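Local coordinates for protein aminopeptidase N (Francisella tularensis subsp. tularensis, PDB 5DLL) that removes N-terminal amino acids from peptides as a zinc-dependent M1-family aminopeptidase and is probably involved in degrading intracellular peptides, at residues V221-Y226 against D244-D249; P458-S463 against S535-F540; E732-W737 against N768-N773. All coordinates share one frame; numbering follows the deposited sequence.

Contact 1. Residues V221-Y226 against D244-D249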
loop_
_atom_site.group_PDB
_atom_site.type_symbol
_atom_site.label_atom_id
_atom_site.label_comp_id
_atom_site.label_asym_id
_atom_site.label_seq_id
_atom_site.Cartn_x
_atom_site.Cartn_y
_atom_site.Cartn_z
ATOM N N VAL A 221 0.209 -14.929 25.218
ATOM C CA VAL A 221 -0.760 -14.139 24.458
ATOM C C VAL A 221 -1.640 -15.061 23.613
ATOM O O VAL A 221 -1.141 -15.793 22.760
ATOM C CB VAL A 221 -0.047 -13.127 23.533
ATOM C CG1 VAL A 221 -1.049 -12.395 22.650
ATOM C CG2 VAL A 221 0.761 -12.128 24.354
ATOM N N SER A 222 -2.951 -15.016 23.841
ATOM C CA SER A 222 -3.885 -15.808 23.048
ATOM C C SER A 222 -4.103 -15.154 21.679
ATOM O O SER A 222 -4.448 -13.974 21.591
ATOM C CB SER A 222 -5.216 -15.973 23.785
ATOM O OG SER A 222 -6.039 -16.924 23.133
ATOM N N LEU A 223 -3.868 -15.923 20.618
ATOM C CA LEU A 223 -4.108 -15.471 19.248
ATOM C C LEU A 223 -5.387 -16.133 18.736
ATOM O O LEU A 223 -5.606 -17.326 18.967
ATOM C CB LEU A 223 -2.919 -15.817 18.344
ATOM C CG LEU A 223 -1.532 -15.361 18.818
ATOM C CD1 LEU A 223 -0.484 -15.656 17.753
ATOM C CD2 LEU A 223 -1.509 -13.881 19.173
ATOM N N GLU A 224 -6.234 -15.356 18.060
ATOM C CA GLU A 224 -7.553 -15.835 17.659
ATOM C C GLU A 224 -7.998 -15.233 16.331
ATOM O O GLU A 224 -8.384 -14.069 16.272
ATOM C CB GLU A 224 -8.585 -15.510 18.746
ATOM C CG GLU A 224 -8.203 -15.972 20.147
ATOM C CD GLU A 224 -9.303 -15.768 21.172
ATOM O OE1 GLU A 224 -10.210 -14.935 20.938
ATOM O OE2 GLU A 224 -9.253 -16.444 22.222
ATOM N N ILE A 225 -7.939 -16.029 15.268
ATOM C CA ILE A 225 -8.515 -15.638 13.983
ATOM C C ILE A 225 -9.937 -16.191 13.898
ATOM O O ILE A 225 -10.153 -17.380 14.128
ATOM C CB ILE A 225 -7.677 -16.152 12.792
ATOM C CG1 ILE A 225 -6.300 -15.482 12.793
ATOM C CG2 ILE A 225 -8.391 -15.878 11.473
ATOM C CD1 ILE A 225 -5.365 -15.975 11.709
ATOM N N TYR A 226 -10.890 -15.316 13.573
ATOM C CA TYR A 226 -12.301 -15.678 13.451
ATOM C C TYR A 226 -12.796 -15.459 12.023
ATOM O O TYR A 226 -12.560 -14.407 11.426
ATOM C CB TYR A 226 -13.149 -14.833 14.402
ATOM C CG TYR A 226 -12.997 -15.188 15.863
ATOM C CD1 TYR A 226 -13.750 -16.213 16.429
ATOM C CD2 TYR A 226 -12.115 -14.492 16.682
ATOM C CE1 TYR A 226 -13.621 -16.542 17.769
ATOM C CE2 TYR A 226 -11.976 -14.814 18.024
ATOM C CZ TYR A 226 -12.731 -15.840 18.564
ATOM O OH TYR A 226 -12.600 -16.166 19.898
ATOM N N ASP A 244 5.190 -14.067 12.920
ATOM C CA ASP A 244 6.319 -13.397 12.265
ATOM C C ASP A 244 6.330 -11.902 12.591
ATOM O O ASP A 244 7.389 -11.320 12.822
ATOM C CB ASP A 244 6.252 -13.565 10.738
ATOM C CG ASP A 244 6.204 -15.030 10.287
ATOM O OD1 ASP A 244 6.782 -15.915 10.968
ATOM O OD2 ASP A 244 5.582 -15.288 9.231
ATOM N N SER A 245 5.144 -11.292 12.594
ATOM C CA SER A 245 4.986 -9.869 12.893
ATOM C C SER A 245 5.380 -9.544 14.323
ATOM O O SER A 245 6.128 -8.601 14.568
ATOM C CB SER A 245 3.534 -9.438 12.683
ATOM O OG SER A 245 3.099 -9.719 11.368
ATOM N N MET A 246 4.849 -10.325 15.259
ATOM C CA MET A 246 5.078 -10.109 16.683
ATOM C C MET A 246 6.555 -10.236 17.041
ATOM O O MET A 246 7.100 -9.394 17.760
ATOM C CB MET A 246 4.254 -11.102 17.509
ATOM C CG MET A 246 2.834 -10.650 17.806
ATOM S SD MET A 246 1.838 -11.932 18.592
ATOM C CE MET A 246 0.703 -10.934 19.552
ATOM N N LYS A 247 7.185 -11.294 16.535
ATOM C CA LYS A 247 8.603 -11.571 16.781
ATOM C C LYS A 247 9.517 -10.505 16.185
ATOM O O LYS A 247 10.501 -10.111 16.808
ATOM C CB LYS A 247 8.969 -12.941 16.208
ATOM C CG LYS A 247 10.430 -13.337 16.361
ATOM C CD LYS A 247 10.663 -14.746 15.835
ATOM C CE LYS A 247 12.137 -15.008 15.556
ATOM N NZ LYS A 247 12.979 -14.863 16.775
ATOM N N TRP A 248 9.194 -10.048 14.978
ATOM C CA TRP A 248 10.019 -9.065 14.283
ATOM C C TRP A 248 9.992 -7.722 14.993
ATOM O O TRP A 248 10.984 -6.991 15.004
ATOM C CB TRP A 248 9.546 -8.891 12.844
ATOM C CG TRP A 248 10.308 -7.847 12.099
ATOM C CD1 TRP A 248 11.500 -8.001 11.460
ATOM C CD2 TRP A 248 9.927 -6.480 11.916
ATOM N NE1 TRP A 248 11.888 -6.815 10.885
ATOM C CE2 TRP A 248 10.936 -5.864 11.149
ATOM C CE3 TRP A 248 8.825 -5.716 12.318
ATOM C CZ2 TRP A 248 10.877 -4.517 10.774
ATOM C CZ3 TRP A 248 8.773 -4.375 11.948
ATOM C CH2 TRP A 248 9.792 -3.793 11.184
ATOM N N ASP A 249 8.847 -7.403 15.579
ATOM C CA ASP A 249 8.676 -6.151 16.288
ATOM C C ASP A 249 9.497 -6.194 17.569
ATOM O O ASP A 249 10.168 -5.209 17.907
ATOM C CB ASP A 249 7.195 -5.906 16.599
ATOM C CG ASP A 249 6.774 -4.457 16.387
ATOM O OD1 ASP A 249 7.646 -3.583 16.180
ATOM O OD2 ASP A 249 5.552 -4.184 16.421
#

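Contact 2. Residues P458-S463 against S535-F540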
loop_
_atom_site.group_PDB
_atom_site.type_symbol
_atom_site.label_atom_id
_atom_site.label_comp_id
_atom_site.label_asym_id
_atom_site.label_seq_id
_atom_site.Cartn_x
_atom_site.Cartn_y
_atom_site.Cartn_z
ATOM N N PRO A 458 11.505 17.399 -5.874
ATOM C CA PRO A 458 12.730 18.158 -6.166
ATOM C C PRO A 458 13.580 17.547 -7.291
ATOM O O PRO A 458 13.703 16.323 -7.385
ATOM C CB PRO A 458 13.500 18.136 -4.834
ATOM C CG PRO A 458 12.545 17.624 -3.808
ATOM C CD PRO A 458 11.547 16.780 -4.539
ATOM N N ASN A 459 14.148 18.409 -8.132
ATOM C CA ASN A 459 15.046 18.000 -9.211
ATOM C C ASN A 459 16.493 18.281 -8.823
ATOM O O ASN A 459 16.835 19.413 -8.479
ATOM C CB ASN A 459 14.715 18.763 -10.494
ATOM C CG ASN A 459 13.326 18.459 -11.010
ATOM O OD1 ASN A 459 13.099 17.433 -11.650
ATOM N ND2 ASN A 459 12.388 19.358 -10.745
ATOM N N ILE A 460 17.342 17.257 -8.888
ATOM C CA ILE A 460 18.745 17.400 -8.504
ATOM C C ILE A 460 19.645 17.432 -9.739
ATOM O O ILE A 460 19.755 16.441 -10.467
ATOM C CB ILE A 460 19.204 16.262 -7.567
ATOM C CG1 ILE A 460 18.185 16.032 -6.440
ATOM C CG2 ILE A 460 20.585 16.564 -6.996
ATOM C CD1 ILE A 460 17.925 17.236 -5.559
ATOM N N LYS A 461 20.275 18.582 -9.965
ATOM C CA LYS A 461 21.238 18.749 -11.045
ATOM C C LYS A 461 22.614 18.355 -10.525
ATOM O O LYS A 461 23.079 18.909 -9.530
ATOM C CB LYS A 461 21.243 20.205 -11.516
ATOM C CG LYS A 461 22.132 20.488 -12.717
ATOM C CD LYS A 461 22.155 21.976 -13.041
ATOM C CE LYS A 461 23.183 22.304 -14.115
ATOM N NZ LYS A 461 24.578 22.022 -13.674
ATOM N N VAL A 462 23.255 17.397 -11.191
ATOM C CA VAL A 462 24.572 16.915 -10.775
ATOM C C VAL A 462 25.661 17.405 -11.722
ATOM O O VAL A 462 25.530 17.307 -12.943
ATOM C CB VAL A 462 24.627 15.376 -10.720
ATOM C CG1 VAL A 462 26.021 14.902 -10.312
ATOM C CG2 VAL A 462 23.563 14.846 -9.766
ATOM N N SER A 463 26.736 17.922 -11.136
ATOM C CA SER A 463 27.889 18.399 -11.885
ATOM C C SER A 463 29.147 18.015 -11.111
ATOM O O SER A 463 29.116 17.924 -9.884
ATOM C CB SER A 463 27.800 19.912 -12.079
ATOM O OG SER A 463 28.709 20.355 -13.069
ATOM N N SER A 535 28.681 6.496 -7.352
ATOM C CA SER A 535 27.458 5.767 -7.020
ATOM C C SER A 535 26.630 6.674 -6.115
ATOM O O SER A 535 27.013 6.916 -4.973
ATOM C CB SER A 535 27.796 4.460 -6.304
ATOM O OG SER A 535 26.624 3.775 -5.914
ATOM N N LEU A 536 25.509 7.176 -6.630
ATOM C CA LEU A 536 24.761 8.249 -5.967
ATOM C C LEU A 536 23.305 7.890 -5.680
ATOM O O LEU A 536 22.663 7.178 -6.456
ATOM C CB LEU A 536 24.816 9.518 -6.820
ATOM C CG LEU A 536 26.140 10.285 -6.759
ATOM C CD1 LEU A 536 26.220 11.313 -7.877
ATOM C CD2 LEU A 536 26.317 10.945 -5.400
ATOM N N PHE A 537 22.798 8.410 -4.562
ATOM C CA PHE A 537 21.438 8.133 -4.092
ATOM C C PHE A 537 21.172 6.627 -4.014
ATOM O O PHE A 537 20.241 6.100 -4.633
ATOM C CB PHE A 537 20.403 8.855 -4.962
ATOM C CG PHE A 537 20.549 10.352 -4.949
ATOM C CD1 PHE A 537 20.028 11.102 -3.902
ATOM C CD2 PHE A 537 21.225 11.008 -5.970
ATOM C CE1 PHE A 537 20.169 12.481 -3.880
ATOM C CE2 PHE A 537 21.369 12.387 -5.955
ATOM C CZ PHE A 537 20.840 13.124 -4.908
ATOM N N ARG A 538 22.018 5.953 -3.243
ATOM C CA ARG A 538 21.923 4.512 -3.049
ATOM C C ARG A 538 20.655 4.149 -2.287
ATOM O O ARG A 538 20.331 4.780 -1.279
ATOM C CB ARG A 538 23.138 4.012 -2.282
ATOM C CG ARG A 538 24.437 4.094 -3.058
ATOM C CD ARG A 538 25.585 3.568 -2.214
ATOM N NE ARG A 538 26.768 3.261 -3.008
ATOM C CZ ARG A 538 27.844 2.631 -2.541
ATOM N NH1 ARG A 538 27.898 2.229 -1.273
ATOM N NH2 ARG A 538 28.873 2.398 -3.350
ATOM N N ASP A 539 19.950 3.128 -2.775
ATOM C CA ASP A 539 18.642 2.721 -2.237
ATOM C C ASP A 539 17.591 3.837 -2.317
ATOM O O ASP A 539 16.659 3.876 -1.503
ATOM C CB ASP A 539 18.770 2.213 -0.793
ATOM C CG ASP A 539 19.710 1.038 -0.673
ATOM O OD1 ASP A 539 19.436 -0.008 -1.300
ATOM O OD2 ASP A 539 20.721 1.155 0.052
ATOM N N PHE A 540 17.741 4.728 -3.303
ATOM C CA PHE A 540 16.829 5.857 -3.491
ATOM C C PHE A 540 16.724 6.639 -2.178
ATOM O O PHE A 540 15.652 6.727 -1.565
ATOM C CB PHE A 540 15.468 5.335 -3.968
ATOM C CG PHE A 540 14.586 6.380 -4.589
ATOM C CD1 PHE A 540 14.953 7.005 -5.774
ATOM C CD2 PHE A 540 13.363 6.708 -4.010
ATOM C CE1 PHE A 540 14.130 7.954 -6.358
ATOM C CE2 PHE A 540 12.537 7.655 -4.590
ATOM C CZ PHE A 540 12.920 8.278 -5.764
#

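Contact 3. Residues E732-W737 against N768-N773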
loop_
_atom_site.group_PDB
_atom_site.type_symbol
_atom_site.label_atom_id
_atom_site.label_comp_id
_atom_site.label_asym_id
_atom_site.label_seq_id
_atom_site.Cartn_x
_atom_site.Cartn_y
_atom_site.Cartn_z
ATOM N N GLU A 732 -7.200 -26.321 -20.791
ATOM C CA GLU A 732 -6.577 -27.158 -19.761
ATOM C C GLU A 732 -6.554 -26.443 -18.407
ATOM O O GLU A 732 -6.870 -27.051 -17.386
ATOM C CB GLU A 732 -5.154 -27.583 -20.171
ATOM C CG GLU A 732 -5.094 -28.693 -21.223
ATOM C CD GLU A 732 -3.704 -28.901 -21.832
ATOM O OE1 GLU A 732 -3.621 -29.422 -22.966
ATOM O OE2 GLU A 732 -2.688 -28.554 -21.192
ATOM N N PHE A 733 -6.202 -25.158 -18.403
ATOM C CA PHE A 733 -6.195 -24.362 -17.169
ATOM C C PHE A 733 -7.611 -24.208 -16.602
ATOM O O PHE A 733 -7.813 -24.335 -15.395
ATOM C CB PHE A 733 -5.569 -22.985 -17.416
ATOM C CG PHE A 733 -5.204 -22.233 -16.157
ATOM C CD1 PHE A 733 -6.157 -21.506 -15.456
ATOM C CD2 PHE A 733 -3.897 -22.231 -15.687
ATOM C CE1 PHE A 733 -5.814 -20.806 -14.307
ATOM C CE2 PHE A 733 -3.552 -21.532 -14.540
ATOM C CZ PHE A 733 -4.511 -20.819 -13.850
ATOM N N TYR A 734 -8.585 -23.940 -17.471
ATOM C CA TYR A 734 -9.969 -23.761 -17.031
ATOM C C TYR A 734 -10.526 -25.044 -16.437
ATOM O O TYR A 734 -11.136 -25.013 -15.370
ATOM C CB TYR A 734 -10.868 -23.297 -18.180
ATOM C CG TYR A 734 -12.239 -22.830 -17.722
ATOM C CD1 TYR A 734 -12.383 -21.661 -16.974
ATOM C CD2 TYR A 734 -13.392 -23.554 -18.034
ATOM C CE1 TYR A 734 -13.632 -21.226 -16.551
ATOM C CE2 TYR A 734 -14.647 -23.126 -17.615
ATOM C CZ TYR A 734 -14.764 -21.960 -16.874
ATOM O OH TYR A 734 -16.005 -21.522 -16.451
ATOM N N ASN A 735 -10.313 -26.161 -17.131
ATOM C CA ASN A 735 -10.774 -27.480 -16.670
ATOM C C ASN A 735 -10.364 -27.780 -15.228
ATOM O O ASN A 735 -11.153 -28.318 -14.450
ATOM C CB ASN A 735 -10.244 -28.597 -17.584
ATOM C CG ASN A 735 -10.881 -28.586 -18.965
ATOM O OD1 ASN A 735 -12.031 -28.173 -19.136
ATOM N ND2 ASN A 735 -10.132 -29.051 -19.963
ATOM N N ARG A 736 -9.129 -27.420 -14.883
ATOM C CA ARG A 736 -8.584 -27.683 -13.553
ATOM C C ARG A 736 -9.177 -26.758 -12.497
ATOM O O ARG A 736 -9.497 -27.199 -11.391
ATOM C CB ARG A 736 -7.059 -27.531 -13.561
ATOM C CG ARG A 736 -6.334 -28.510 -14.475
ATOM C CD ARG A 736 -4.825 -28.287 -14.467
ATOM N NE ARG A 736 -4.179 -28.702 -15.718
ATOM C CZ ARG A 736 -2.868 -28.891 -15.883
ATOM N NH1 ARG A 736 -2.015 -28.722 -14.875
ATOM N NH2 ARG A 736 -2.401 -29.264 -17.071
ATOM N N TRP A 737 -9.334 -25.481 -12.845
ATOM C CA TRP A 737 -9.670 -24.441 -11.865
ATOM C C TRP A 737 -11.012 -23.745 -12.103
ATOM O O TRP A 737 -11.096 -22.528 -11.997
ATOM C CB TRP A 737 -8.551 -23.393 -11.828
ATOM C CG TRP A 737 -7.199 -23.991 -11.623
ATOM C CD1 TRP A 737 -6.203 -24.103 -12.549
ATOM C CD2 TRP A 737 -6.694 -24.574 -10.414
ATOM N NE1 TRP A 737 -5.107 -24.710 -11.988
ATOM C CE2 TRP A 737 -5.383 -25.012 -10.679
ATOM C CE3 TRP A 737 -7.225 -24.764 -9.130
ATOM C CZ2 TRP A 737 -4.589 -25.634 -9.708
ATOM C CZ3 TRP A 737 -6.437 -25.383 -8.166
ATOM C CH2 TRP A 737 -5.134 -25.810 -8.462
ATOM N N ASN A 768 -19.030 -12.882 -22.571
ATOM C CA ASN A 768 -20.203 -13.750 -22.716
ATOM C C ASN A 768 -20.032 -15.094 -21.993
ATOM O O ASN A 768 -20.988 -15.860 -21.859
ATOM C CB ASN A 768 -20.493 -13.988 -24.201
ATOM C CG ASN A 768 -20.470 -12.701 -25.017
ATOM O OD1 ASN A 768 -21.024 -11.680 -24.606
ATOM N ND2 ASN A 768 -19.815 -12.743 -26.175
ATOM N N HIS A 769 -18.812 -15.359 -21.528
ATOM C CA HIS A 769 -18.459 -16.601 -20.836
ATOM C C HIS A 769 -18.984 -16.567 -19.394
ATOM O O HIS A 769 -18.933 -15.520 -18.747
ATOM C CB HIS A 769 -16.932 -16.751 -20.846
ATOM C CG HIS A 769 -16.452 -18.168 -20.848
ATOM N ND1 HIS A 769 -15.902 -18.771 -19.737
ATOM C CD2 HIS A 769 -16.427 -19.099 -21.831
ATOM C CE1 HIS A 769 -15.566 -20.012 -20.032
ATOM N NE2 HIS A 769 -15.872 -20.236 -21.298
ATOM N N PRO A 770 -19.484 -17.712 -18.876
ATOM C CA PRO A 770 -20.058 -17.725 -17.523
ATOM C C PRO A 770 -19.027 -17.439 -16.429
ATOM O O PRO A 770 -19.397 -17.039 -15.324
ATOM C CB PRO A 770 -20.596 -19.152 -17.386
ATOM C CG PRO A 770 -19.716 -19.960 -18.275
ATOM C CD PRO A 770 -19.438 -19.069 -19.453
ATOM N N ALA A 771 -17.750 -17.663 -16.744
ATOM C CA ALA A 771 -16.638 -17.263 -15.880
ATOM C C ALA A 771 -16.581 -15.749 -15.658
ATOM O O ALA A 771 -16.070 -15.296 -14.636
ATOM C CB ALA A 771 -15.321 -17.744 -16.462
ATOM N N TYR A 772 -17.080 -14.976 -16.623
ATOM C CA TYR A 772 -17.205 -13.531 -16.467
ATOM C C TYR A 772 -18.581 -13.152 -15.933
ATOM O O TYR A 772 -19.570 -13.849 -16.164
ATOM C CB TYR A 772 -16.959 -12.824 -17.801
ATOM C CG TYR A 772 -16.901 -11.307 -17.710
ATOM C CD1 TYR A 772 -15.805 -10.662 -17.142
ATOM C CD2 TYR A 772 -17.940 -10.519 -18.200
ATOM C CE1 TYR A 772 -15.748 -9.281 -17.058
ATOM C CE2 TYR A 772 -17.887 -9.135 -18.128
ATOM C CZ TYR A 772 -16.789 -8.519 -17.556
ATOM O OH TYR A 772 -16.740 -7.144 -17.477
ATOM N N ASN A 773 -18.610 -12.042 -15.201
ATOM C CA ASN A 773 -19.836 -11.426 -14.715
ATOM C C ASN A 773 -19.536 -9.946 -14.454
ATOM O O ASN A 773 -18.713 -9.630 -13.592
ATOM C CB ASN A 773 -20.315 -12.108 -13.432
ATOM C CG ASN A 773 -21.756 -11.778 -13.098
ATOM O OD1 ASN A 773 -22.181 -10.623 -13.162
ATOM N ND2 ASN A 773 -22.521 -12.799 -12.734
#

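Contact 1. Residues V221-Y226 against D244-D249
Met246 reaches from its helix to the strand V221-Y226 and rests its terminal methyl against two aliphatic side chains. Met246 CE lies 3.7 Å from Leu223 CD2 and 3.8 Å from Val221 CG1. With Val221 the meeting is tip to tip; with Leu223 the chains run past one another in opposite directions, which brings Met246 SD to 3.9 Å from the same Leu223 CD2. Beyond CG the methionine is extended (chi2 173°, chi3 151°), and that length bridges backbones whose nearest alpha carbons, Val221 CA and Met246 CA, are 10.5 Å apart. Val221 and Leu223 are alternate residues of the strand, so both point to the helix, and backbone bonds to strand 207-214 hold them in place. The intervening Ser222, and Glu224 after Leu223, form backbone hydrogen bonds to Phe262 of strand 261-267, on the other side. Tyr257 touches both Val221 and Met246, and Tyr311 of helix 297-312 also packs on the methionine. The two segments belong to a beta-alpha-beta unit, strand 220-227, helix 236-253 and strand 261-267, in which the helix packs on its sheet. No hydrogen bond crosses between them; their contact is van der Waals packing of buried methyl and thioether groups, with little directional preference.

Contact 2. Residues P458-S463 against S535-F540
The first strand of the Ig-like domain, 459-467, turns one side toward the loop that leads from strand 533-535 to strand 545-547, and the two segments meet through four apolar side chains. Ile460 and Phe537 form one pair, with Ile460 CG2 4.0 Å from Phe537 CZ. The isoleucine puts CG2 anti to its own backbone N and CG1 beside that N (chi1 -47°), so the CG2 methyl is the branch that meets the far end of the ring, at a slant to it. The second pair is looser: Val462 CG1 stands 4.3 Å from Leu536 CD1. Alternation puts Ile460 and Val462 on the same side of the strand; their partners, Phe537 and Leu536, are adjacent in the loop. Strand 545-547 pairs in parallel with 459-467, bonding to the backbone of Ile460, and its Val546 touches both Val462 and Phe537; the apolar layer of this beta domain thus continues beyond the two segments. From Phe537 to Phe540 the loop makes a type II turn, closed by a weak bond from Phe540 N to Phe537 O. Arg538, within the turn, donates through NE to Ser535 OG at 3.0 Å, nearly straight at 169° and close to the guanidinium plane, while its NH1 and NH2 form salt bridges with Glu511 and Asp562, respectively. Phe540 packs against helix 349-369, a helix of the peptidase domain.

Contact 3. Residues E732-W737 against N768-N773
Both Tyr734 and His769 carry CG opposite the backbone N (chi1 -168° and -150°), and with this first torsion the two side chains approach from opposite directions between helix 723-736 and the loop N768-N773. They meet as a T-shaped pair: the histidine presents its edge to one face of the tyrosine, with ring centroids 5.3 Å apart and planes at 72°. His769 CE1 makes the approach, 3.8 Å from Tyr734 CZ and displaced toward the rim of the phenol. The methyl of Ala771 adds a second contact at the end of the same ring, Ala771 CB lying 3.8 Å from Tyr734 OH and 3.9 Å from Tyr734 CE1. A type I turn from His769 to Tyr772, closed by Tyr772 N to His769 O at 2.9 Å, folds the loop so that histidine and alanine both face the tyrosine. Trp747 of helix 741-752, which lies between the segments in sequence, touches Tyr734, His769 and Ala771. The contact joins the C-terminal end of helix 723-736 to the loop between helices 759-767 and 777-788 in the C-terminal helical domain. No hydrogen bond spans the segments; attraction probably comes from dispersion, with a contribution from the C-H edge of the imidazole meeting the phenol face.

The contacts follow one another along the chain, each closing before the next opens, and none touches another. Contact 1 ties strand 220-227 to helix 236-253, which runs within the peptidase domain; contact 2 lies inside the Ig-like domain; contact 3 sits in the C-terminal helical domain. The centres of contact 1 and contact 2 are about 40 Å apart. Between the centres of contact 1 and contact 3 it is about 37 Å, and between those of contact 2 and contact 3 about 48 Å. They share no sheet or helix, although the loop of contact 2 reaches helix 349-369 of the peptidase domain. Each is thus local packing within a different part of the single chain, away from the zinc bound by His309, His313 and Glu332.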